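Carboxypeptidase D (PDB 3MN8) removes C-terminal arginine or lysine residues from peptides and proteins as a zinc-dependent metallocarboxypeptidase, here seen as its first catalytic domain with the transthyretin-like domain that follows. Local coordinates at residues I97-G102 with D146-S151; R165-N170 with Q195-A200; N355-G360 with H386-G391; Q393-Q398 with F414-V419. One frame throughout, in Å; residues are numbered along the deposited sequence.

Interaction 1. Residues I97-G102 with D146-S151; sequences IANMHG and DGYALS. With ZN (zinc ion), chain F; GEM ((2-guanidinoethylmercapto)succinic acid), chain G.
G102 packs its CA against the helix backbone at G147 and Y148, 3.6 Å from Y148 N, and this backbone-on-backbone seat is the close part of the contact. A side chain on G102 would run straight into the peptide joining G147 and Y148. Y148 sets its ring edge toward G102 O, while its CB rests 3.5 Å from N99 OD1, the amide and ring planes standing nearly square at 84°. N99 is fixed at both ends: ND2 gives a 3.0 Å bond to G102 O and another to E104 O, and OD1 accepts from T142. Its CG is turned anti to the backbone N (chi1 -165°), which carries the amide to G102 O and ties the loop back on itself. The looser side lies at partly exposed S151, which brings OG within 3.4 Å of G102 C and bonds G147 O. H101, pointing the other way, binds zinc through ND1 at 2.1 Å; H101 and E104 form the His-x-x-Glu motif of M14 carboxypeptidases, and H217 and a GEM carboxylate also bind the metal. The loop runs from strand 93-97 into helix 106-121, beside strand 212-217, and R108 of that helix makes a cation-pi contact with Y148.

Interaction 2. Residues R165-N170 with Q195-A200; sequences RGNAAN and QPETAA. With GEM ((2-guanidinoethylmercapto)succinic acid), chain G.
N167 ND2 is gripped by two acceptors, Q195 OE1 at 2.6 Å and E197 OE2 at 3.1 Å. Both lie close to the amide plane of N167, and the N-H...O angles of 172° and 171° show the two hydrogens aimed straight at them. The partners themselves are turned: the Q195 amide stands 72° from that of N167, and E197 OE2 is met on its syn side, somewhat out of the carboxylate plane. Q195 and E197 each bend at chi2, which curls their polar ends back to the same nitrogen. The other end of the N167 amide works within its own loop, where OD1 accepts from A169 N at 2.8 Å, an Asx turn overlying the type I turn from N167 to N170. The side chain is thereby held in its rotation from both ends, and A169 CB packs 3.8 Å from Q195 OE1. Two residues back, R165 reaches into the active site with an extended chain. Its NH2 bonds GEM O15 at 2.8 Å and NH1 bonds GEM O13 at 3.2 Å, while D172 pairs with the same guanidinium. Q195 sits at the N-cap position of helix 196-205, where D176 accepts from Q195 N and T198 OG1. The contact thus ties the loop following helix 145-149 to the start of helix 196-205, whose E197 and A200 lean on L75 of strand 74-80.

Interaction 3. Residues N355-G360 with H386-G391; sequences NVYVAG and HASAFG
Y357 and H386 form an antiparallel hydrogen-bonded pair, Y357 N giving to H386 O at 2.6 Å and H386 N returning to Y357 O at 2.8 Å. Two residues along, N355 and S388 repeat the exchange, with N355 N to S388 O at 2.6 Å and S388 N to N355 O at 2.7 Å. V356 and A387, the non-hydrogen-bonded pair between them, approach through V356 CG2 and A387 CB at 4.1 Å. Side chains alternate accordingly. Y357 lays its ring along the face shared by N355, H386 and S388, its CE1 edge 3.4 Å from S388 OG. The hydroxyl is put there by the S388 torsion, OG lying between backbone N and carbonyl carbon (chi1 56°). The H386 ring meets that of Y357 obliquely, with planes 78° apart, but it comes too close to Y357 CB in the model and the detail is doubtful. Replacing Y357 by alanine would probably leave H386 and the S388 hydroxyl without the ring that lies beside them, and would take away the side chain's contacts with P365 and E362 of a nearby loop. Farther out, V356 and A387 face the opposite way and meet V343 of strand 339-344, with Y374 of strand 373-376 also on V356. Two sheets closing on such apolar side chains make the beta-sandwich of the transthyretin-like domain.

Interaction 4. Residues Q393-Q398 with F414-V419; sequences QTSAPQ and FKLAPV
S395 turns OG between its own N and carbonyl carbon (chi1 75°), while F414 swings its CG anti to the carbonyl carbon (chi1 -62°), and the two meet with OG 3.6 Å from F414 CD2. This is an edge of the transthyretin-like beta-sandwich, where the loop leading to edge strand 398-402 lies over the end of edge strand 410-415. The Q398 and F414 side chains approach each other from opposite directions, Q398 NE2 lying 3.4 Å from F414 CE2 and obliquely placed, its hydrogen bond going to D413 O. L416 sets CD2 against S395 CB and also touches V343 and I351. The S395 hydroxyl is doubly used, with A396 O at 3.1 Å and A387 N of the adjacent strand. An alanine at S395 is likely to leave A387 N without this hydroxyl partner and A396 O without its side-chain bond. F414 meanwhile packs inward on V385, A387 and V343, from both sheets. At the far end the tail is held by Q393, whose N bonds A417 O at 2.9 Å. Its extended side chain reaches V419, the last modelled residue, where Q393 NE2 bonds V419 O at 3.1 Å from well above its carbonyl plane.

Overall arrangement
The four contacts fall into two pairs. Interactions 1 and 2, with centres 10 Å apart, lie beside the active site and both touch GEM: H101 CD2 packs 3.3 Å from R165 CG, so a zinc ligand and an arginine that grips the inhibitor lie side by side, and the side chain of N167 is about 13 Å from the zinc. Interactions 3 and 4, centres 9 Å apart, belong to the transthyretin-like domain and are joined by probable hydrogen bonds, A387 O to S395 N at 2.9 Å and G391 O to V419 N at 3.1 Å. The two pairs do not touch: interactions 1 and 3 lie 40 Å apart between centres, with nearest atoms about 23 Å apart.

Interaction 1. Residues I97-G102 with D146-S151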
# COMPACT_ATOMS: atom_id res chain seq x y z
N ILE A 97 -1.47 4.53 1.90
CA ILE A 97 -1.15 5.60 2.84
C ILE A 97 -0.63 6.81 2.08
O ILE A 97 -0.03 6.66 1.01
CB ILE A 97 -0.16 5.18 3.95
CG1 ILE A 97 -0.71 4.02 4.80
CG2 ILE A 97 0.09 6.36 4.88
CD1 ILE A 97 -0.40 2.64 4.28
N ALA A 98 -0.87 8.00 2.62
CA ALA A 98 -0.38 9.23 2.01
C ALA A 98 0.18 10.21 3.05
O ALA A 98 0.07 9.99 4.25
CB ALA A 98 -1.48 9.88 1.21
N ASN A 99 0.79 11.28 2.56
CA ASN A 99 1.17 12.42 3.38
C ASN A 99 2.02 12.09 4.61
O ASN A 99 1.87 12.74 5.65
CB ASN A 99 -0.07 13.20 3.82
CG ASN A 99 0.28 14.58 4.36
OD1 ASN A 99 -0.08 14.93 5.48
ND2 ASN A 99 1.00 15.35 3.57
N MET A 100 2.92 11.11 4.49
CA MET A 100 3.79 10.79 5.62
C MET A 100 4.77 11.93 5.80
O MET A 100 5.14 12.29 6.92
CB MET A 100 4.49 9.45 5.44
CG MET A 100 5.70 9.47 4.53
SD MET A 100 6.46 7.83 4.47
CE MET A 100 6.49 7.43 6.22
N HIS A 101 5.20 12.50 4.68
CA HIS A 101 5.88 13.78 4.72
C HIS A 101 4.79 14.83 4.54
O HIS A 101 4.21 14.98 3.44
CB HIS A 101 6.94 13.87 3.63
CG HIS A 101 8.03 12.85 3.78
ND1 HIS A 101 8.13 11.75 2.95
CD2 HIS A 101 9.04 12.75 4.67
CE1 HIS A 101 9.17 11.03 3.33
NE2 HIS A 101 9.74 11.61 4.37
N GLY A 102 4.49 15.52 5.65
CA GLY A 102 3.43 16.51 5.71
C GLY A 102 3.36 17.52 4.58
O GLY A 102 2.28 18.01 4.24
N ASP A 146 0.47 16.51 12.01
CA ASP A 146 1.23 17.55 12.66
C ASP A 146 2.17 18.13 11.64
O ASP A 146 2.40 19.34 11.59
CB ASP A 146 1.99 16.98 13.87
CG ASP A 146 1.06 16.57 15.02
OD1 ASP A 146 -0.17 16.50 14.82
OD2 ASP A 146 1.56 16.32 16.13
N GLY A 147 2.72 17.25 10.80
CA GLY A 147 3.64 17.66 9.76
C GLY A 147 2.91 18.52 8.76
O GLY A 147 3.41 19.56 8.32
N TYR A 148 1.71 18.07 8.41
CA TYR A 148 0.87 18.78 7.45
C TYR A 148 0.52 20.17 7.96
O TYR A 148 0.83 21.18 7.32
CB TYR A 148 -0.40 17.98 7.19
CG TYR A 148 -1.42 18.69 6.34
CD1 TYR A 148 -1.20 18.91 4.98
CD2 TYR A 148 -2.63 19.12 6.88
CE1 TYR A 148 -2.13 19.55 4.18
CE2 TYR A 148 -3.57 19.76 6.08
CZ TYR A 148 -3.31 19.97 4.74
OH TYR A 148 -4.24 20.60 3.95
N ALA A 149 -0.13 20.21 9.12
CA ALA A 149 -0.48 21.47 9.78
C ALA A 149 0.65 22.50 9.75
O ALA A 149 0.38 23.70 9.72
CB ALA A 149 -0.92 21.20 11.22
N LEU A 150 1.89 22.04 9.77
CA LEU A 150 3.03 22.96 9.80
C LEU A 150 3.52 23.33 8.39
O LEU A 150 4.39 24.19 8.24
CB LEU A 150 4.17 22.39 10.65
CG LEU A 150 3.87 22.33 12.15
CD1 LEU A 150 4.61 21.21 12.81
CD2 LEU A 150 4.20 23.65 12.83
N SER A 151 2.94 22.71 7.37
CA SER A 151 3.33 22.96 5.98
C SER A 151 2.52 24.07 5.29
O SER A 151 1.41 24.40 5.73
CB SER A 151 3.25 21.66 5.16
OG SER A 151 4.13 20.67 5.69
ZN ZN F . 8.18 12.02 0.82
C8 GEM G . 12.14 9.49 -0.43
S7 GEM G . 11.15 8.02 -0.37
C6 GEM G . 11.20 7.53 -2.07
C5 GEM G . 12.62 7.40 -2.63
N3 GEM G . 13.23 6.25 -2.00
C1 GEM G . 14.51 5.88 -2.07
N4 GEM G . 14.93 4.80 -1.44
N2 GEM G . 15.37 6.61 -2.78
C9 GEM G . 12.40 9.91 1.00
O14 GEM G . 11.84 9.26 1.91
O15 GEM G . 13.17 10.86 1.22
C10 GEM G . 11.49 10.63 -1.25
C11 GEM G . 10.23 11.26 -0.67
O12 GEM G . 9.25 11.39 -1.44
O13 GEM G . 10.22 11.67 0.52

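Interaction 2. Residues R165-N170 with Q195-A200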
# COMPACT_ATOMS: atom_id res chain seq x y z
N ARG A 165 7.85 18.53 6.84
CA ARG A 165 8.18 17.23 6.28
C ARG A 165 8.16 16.19 7.40
O ARG A 165 7.44 15.20 7.32
CB ARG A 165 9.54 17.27 5.56
CG ARG A 165 9.98 15.93 4.98
CD ARG A 165 11.31 16.03 4.24
NE ARG A 165 12.00 14.75 4.17
CZ ARG A 165 11.97 13.92 3.13
NH1 ARG A 165 11.27 14.25 2.05
NH2 ARG A 165 12.64 12.78 3.15
N GLY A 166 8.94 16.42 8.45
CA GLY A 166 8.99 15.51 9.58
C GLY A 166 7.81 15.81 10.48
O GLY A 166 7.03 16.72 10.18
N ASN A 167 7.67 15.07 11.57
CA ASN A 167 6.56 15.30 12.49
C ASN A 167 6.79 16.53 13.34
O ASN A 167 7.58 17.41 12.98
CB ASN A 167 6.21 14.05 13.33
CG ASN A 167 7.27 13.71 14.37
OD1 ASN A 167 8.27 14.42 14.53
ND2 ASN A 167 7.04 12.61 15.08
N ALA A 168 6.11 16.61 14.47
CA ALA A 168 6.20 17.80 15.31
C ALA A 168 7.54 17.87 16.03
O ALA A 168 7.94 18.95 16.47
CB ALA A 168 5.04 17.85 16.31
N ALA A 169 8.22 16.73 16.17
CA ALA A 169 9.55 16.70 16.78
C ALA A 169 10.63 16.85 15.70
O ALA A 169 11.83 16.75 15.99
CB ALA A 169 9.74 15.42 17.58
N ASN A 170 10.19 17.08 14.47
CA ASN A 170 11.09 17.28 13.34
C ASN A 170 11.92 16.06 12.98
O ASN A 170 13.03 16.20 12.45
CB ASN A 170 12.01 18.47 13.57
CG ASN A 170 11.46 19.74 12.99
OD1 ASN A 170 11.22 20.71 13.71
ND2 ASN A 170 11.26 19.75 11.68
N GLN A 195 8.51 7.48 16.88
CA GLN A 195 7.48 8.49 16.84
C GLN A 195 6.10 7.83 16.92
O GLN A 195 5.88 6.76 16.35
CB GLN A 195 7.59 9.35 15.58
CG GLN A 195 8.94 10.04 15.44
CD GLN A 195 9.31 10.93 16.62
OE1 GLN A 195 8.56 11.83 16.99
NE2 GLN A 195 10.48 10.69 17.20
N PRO A 196 5.18 8.48 17.64
CA PRO A 196 3.81 8.01 17.85
C PRO A 196 3.28 7.48 16.54
O PRO A 196 2.70 6.40 16.47
CB PRO A 196 3.06 9.30 18.19
CG PRO A 196 4.06 10.18 18.78
CD PRO A 196 5.37 9.86 18.12
N GLU A 197 3.51 8.25 15.49
CA GLU A 197 2.91 7.99 14.20
C GLU A 197 3.47 6.71 13.63
O GLU A 197 2.74 5.89 13.09
CB GLU A 197 3.16 9.17 13.25
CG GLU A 197 2.49 10.49 13.67
CD GLU A 197 3.36 11.33 14.60
OE1 GLU A 197 2.89 12.43 15.02
OE2 GLU A 197 4.50 10.90 14.90
N THR A 198 4.77 6.54 13.78
CA THR A 198 5.45 5.34 13.33
C THR A 198 4.89 4.14 14.09
O THR A 198 4.38 3.19 13.49
CB THR A 198 6.96 5.43 13.60
OG1 THR A 198 7.46 6.73 13.22
CG2 THR A 198 7.71 4.33 12.85
N ALA A 199 4.98 4.20 15.41
CA ALA A 199 4.49 3.13 16.28
C ALA A 199 3.08 2.69 15.89
O ALA A 199 2.80 1.50 15.79
CB ALA A 199 4.53 3.56 17.75
N ALA A 200 2.19 3.66 15.69
CA ALA A 200 0.82 3.37 15.32
C ALA A 200 0.77 2.51 14.07
O ALA A 200 0.08 1.49 14.01
CB ALA A 200 0.05 4.67 15.09
C8 GEM G . 12.14 9.49 -0.43
S7 GEM G . 11.15 8.02 -0.37
C6 GEM G . 11.20 7.53 -2.07
C5 GEM G . 12.62 7.40 -2.63
N3 GEM G . 13.23 6.25 -2.00
C1 GEM G . 14.51 5.88 -2.07
N4 GEM G . 14.93 4.80 -1.44
N2 GEM G . 15.37 6.61 -2.78
C9 GEM G . 12.40 9.91 1.00
O14 GEM G . 11.84 9.26 1.91
O15 GEM G . 13.17 10.86 1.22
C10 GEM G . 11.49 10.63 -1.25
C11 GEM G . 10.23 11.26 -0.67
O12 GEM G . 9.25 11.39 -1.44
O13 GEM G . 10.22 11.67 0.52

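Interaction 3. Residues N355-G360 with H386-G391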
# COMPACT_ATOMS: atom_id res chain seq x y z
N ASN A 355 3.89 -21.63 6.67
CA ASN A 355 4.67 -21.02 5.61
C ASN A 355 4.36 -21.63 4.25
O ASN A 355 4.27 -22.85 4.10
CB ASN A 355 6.17 -21.11 5.91
CG ASN A 355 6.63 -20.06 6.90
OD1 ASN A 355 7.18 -20.38 7.95
ND2 ASN A 355 6.41 -18.79 6.55
N VAL A 356 4.20 -20.76 3.26
CA VAL A 356 3.94 -21.19 1.89
C VAL A 356 5.08 -20.73 0.98
O VAL A 356 5.29 -19.52 0.78
CB VAL A 356 2.58 -20.65 1.38
CG1 VAL A 356 2.43 -20.91 -0.11
CG2 VAL A 356 1.42 -21.27 2.18
N TYR A 357 5.82 -21.70 0.43
CA TYR A 357 7.00 -21.41 -0.36
C TYR A 357 6.80 -21.63 -1.85
O TYR A 357 6.12 -22.57 -2.26
CB TYR A 357 8.17 -22.29 0.09
CG TYR A 357 8.81 -21.97 1.44
CD1 TYR A 357 8.41 -22.64 2.59
CD2 TYR A 357 9.84 -21.05 1.54
CE1 TYR A 357 9.01 -22.37 3.82
CE2 TYR A 357 10.44 -20.77 2.75
CZ TYR A 357 10.02 -21.43 3.89
OH TYR A 357 10.63 -21.14 5.09
N VAL A 358 7.42 -20.75 -2.65
CA VAL A 358 7.47 -20.88 -4.10
C VAL A 358 8.91 -21.07 -4.56
O VAL A 358 9.77 -20.26 -4.25
CB VAL A 358 6.88 -19.63 -4.82
CG1 VAL A 358 7.02 -19.74 -6.35
CG2 VAL A 358 5.41 -19.42 -4.43
N ALA A 359 9.15 -22.16 -5.28
CA ALA A 359 10.49 -22.44 -5.79
C ALA A 359 11.09 -21.23 -6.49
O ALA A 359 10.54 -20.73 -7.48
CB ALA A 359 10.46 -23.63 -6.73
N GLY A 360 12.23 -20.76 -5.99
CA GLY A 360 12.91 -19.61 -6.57
C GLY A 360 12.51 -18.33 -5.87
O GLY A 360 13.02 -17.26 -6.16
N HIS A 386 4.73 -25.02 -2.29
CA HIS A 386 4.56 -25.95 -1.17
C HIS A 386 4.44 -25.23 0.16
O HIS A 386 4.81 -24.06 0.28
CB HIS A 386 5.68 -27.01 -1.13
CG HIS A 386 6.98 -26.53 -0.54
ND1 HIS A 386 7.21 -25.23 -0.15
CD2 HIS A 386 8.14 -27.20 -0.30
CE1 HIS A 386 8.44 -25.12 0.31
NE2 HIS A 386 9.03 -26.30 0.23
N ALA A 387 3.93 -25.94 1.15
CA ALA A 387 3.65 -25.34 2.44
C ALA A 387 4.29 -26.13 3.56
O ALA A 387 4.43 -27.36 3.49
CB ALA A 387 2.14 -25.23 2.67
N SER A 388 4.69 -25.42 4.61
CA SER A 388 5.24 -26.09 5.77
C SER A 388 4.84 -25.36 7.04
O SER A 388 4.39 -24.21 7.01
CB SER A 388 6.76 -26.17 5.65
OG SER A 388 7.31 -24.88 5.46
N ALA A 389 5.00 -26.05 8.17
CA ALA A 389 4.66 -25.52 9.47
C ALA A 389 5.26 -26.41 10.56
O ALA A 389 5.32 -27.64 10.41
CB ALA A 389 3.14 -25.40 9.64
N PHE A 390 5.70 -25.80 11.65
CA PHE A 390 6.22 -26.53 12.79
C PHE A 390 5.19 -27.53 13.30
O PHE A 390 4.01 -27.20 13.45
CB PHE A 390 6.61 -25.53 13.89
CG PHE A 390 7.07 -26.18 15.17
CD1 PHE A 390 6.26 -26.17 16.30
CD2 PHE A 390 8.31 -26.78 15.25
CE1 PHE A 390 6.69 -26.76 17.49
CE2 PHE A 390 8.74 -27.37 16.44
CZ PHE A 390 7.92 -27.36 17.55
N GLY A 391 5.62 -28.76 13.55
CA GLY A 391 4.71 -29.78 14.04
C GLY A 391 3.93 -30.40 12.90
O GLY A 391 3.03 -31.21 13.11

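Interaction 4. Residues Q393-Q398 with F414-V419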
# COMPACT_ATOMS: atom_id res chain seq x y z
N GLN A 393 4.38 -32.16 8.83
CA GLN A 393 5.19 -32.64 7.72
C GLN A 393 4.97 -31.70 6.54
O GLN A 393 3.83 -31.40 6.17
CB GLN A 393 4.83 -34.09 7.36
CG GLN A 393 4.87 -35.03 8.55
CD GLN A 393 4.59 -36.49 8.19
OE1 GLN A 393 4.01 -36.79 7.14
NE2 GLN A 393 4.99 -37.40 9.08
N THR A 394 6.07 -31.23 5.97
CA THR A 394 6.01 -30.29 4.87
C THR A 394 5.29 -30.93 3.70
O THR A 394 5.67 -32.00 3.25
CB THR A 394 7.42 -29.88 4.42
OG1 THR A 394 8.14 -29.34 5.53
CG2 THR A 394 7.34 -28.83 3.32
N SER A 395 4.25 -30.26 3.21
CA SER A 395 3.45 -30.80 2.12
C SER A 395 4.28 -31.16 0.90
O SER A 395 5.37 -30.62 0.67
CB SER A 395 2.40 -29.79 1.67
OG SER A 395 3.02 -28.76 0.91
N ALA A 396 3.74 -32.08 0.10
CA ALA A 396 4.27 -32.34 -1.22
C ALA A 396 4.02 -31.09 -2.06
O ALA A 396 3.09 -30.32 -1.79
CB ALA A 396 3.60 -33.55 -1.84
N PRO A 397 4.85 -30.87 -3.09
CA PRO A 397 4.75 -29.66 -3.91
C PRO A 397 3.61 -29.76 -4.92
O PRO A 397 3.26 -30.85 -5.37
CB PRO A 397 6.09 -29.63 -4.66
CG PRO A 397 6.91 -30.80 -4.12
CD PRO A 397 5.93 -31.76 -3.55
N GLN A 398 3.04 -28.61 -5.26
CA GLN A 398 2.04 -28.54 -6.31
C GLN A 398 2.52 -27.59 -7.40
O GLN A 398 3.12 -26.54 -7.13
CB GLN A 398 0.65 -28.14 -5.76
CG GLN A 398 0.02 -29.19 -4.80
CD GLN A 398 -1.27 -28.72 -4.10
OE1 GLN A 398 -2.19 -28.21 -4.73
NE2 GLN A 398 -1.33 -28.91 -2.79
N PHE A 414 -3.75 -26.49 0.86
CA PHE A 414 -2.85 -27.49 1.39
C PHE A 414 -3.42 -28.14 2.64
O PHE A 414 -3.92 -27.45 3.54
CB PHE A 414 -1.50 -26.85 1.71
CG PHE A 414 -0.81 -26.29 0.51
CD1 PHE A 414 -1.03 -24.97 0.13
CD2 PHE A 414 0.05 -27.07 -0.26
CE1 PHE A 414 -0.40 -24.44 -0.98
CE2 PHE A 414 0.69 -26.55 -1.37
CZ PHE A 414 0.46 -25.23 -1.74
N LYS A 415 -3.37 -29.47 2.68
CA LYS A 415 -3.54 -30.21 3.92
C LYS A 415 -2.19 -30.75 4.38
O LYS A 415 -1.44 -31.35 3.60
CB LYS A 415 -4.56 -31.34 3.77
CG LYS A 415 -5.97 -30.84 3.56
CD LYS A 415 -7.00 -31.91 3.89
CE LYS A 415 -8.40 -31.31 4.04
NZ LYS A 415 -9.38 -32.30 4.58
N LEU A 416 -1.88 -30.52 5.65
CA LEU A 416 -0.62 -30.96 6.25
C LEU A 416 -0.91 -31.92 7.37
O LEU A 416 -1.83 -31.69 8.17
CB LEU A 416 0.15 -29.77 6.82
CG LEU A 416 0.41 -28.58 5.92
CD1 LEU A 416 1.26 -27.52 6.63
CD2 LEU A 416 1.07 -29.05 4.65
N ALA A 417 -0.13 -33.00 7.44
CA ALA A 417 -0.28 -33.98 8.51
C ALA A 417 0.66 -33.61 9.64
O ALA A 417 1.73 -33.06 9.40
CB ALA A 417 0.01 -35.37 8.00
N PRO A 418 0.26 -33.87 10.89
CA PRO A 418 1.23 -33.55 11.93
C PRO A 418 2.40 -34.51 11.77
O PRO A 418 2.19 -35.63 11.31
CB PRO A 418 0.46 -33.85 13.23
CG PRO A 418 -0.99 -33.94 12.83
CD PRO A 418 -0.98 -34.44 11.42
N VAL A 419 3.60 -34.07 12.12
CA VAL A 419 4.79 -34.93 12.06
C VAL A 419 4.52 -36.35 12.56
O VAL A 419 5.18 -37.31 12.13
CB VAL A 419 5.95 -34.32 12.87
CG1 VAL A 419 6.43 -33.04 12.21
CG2 VAL A 419 5.52 -34.04 14.31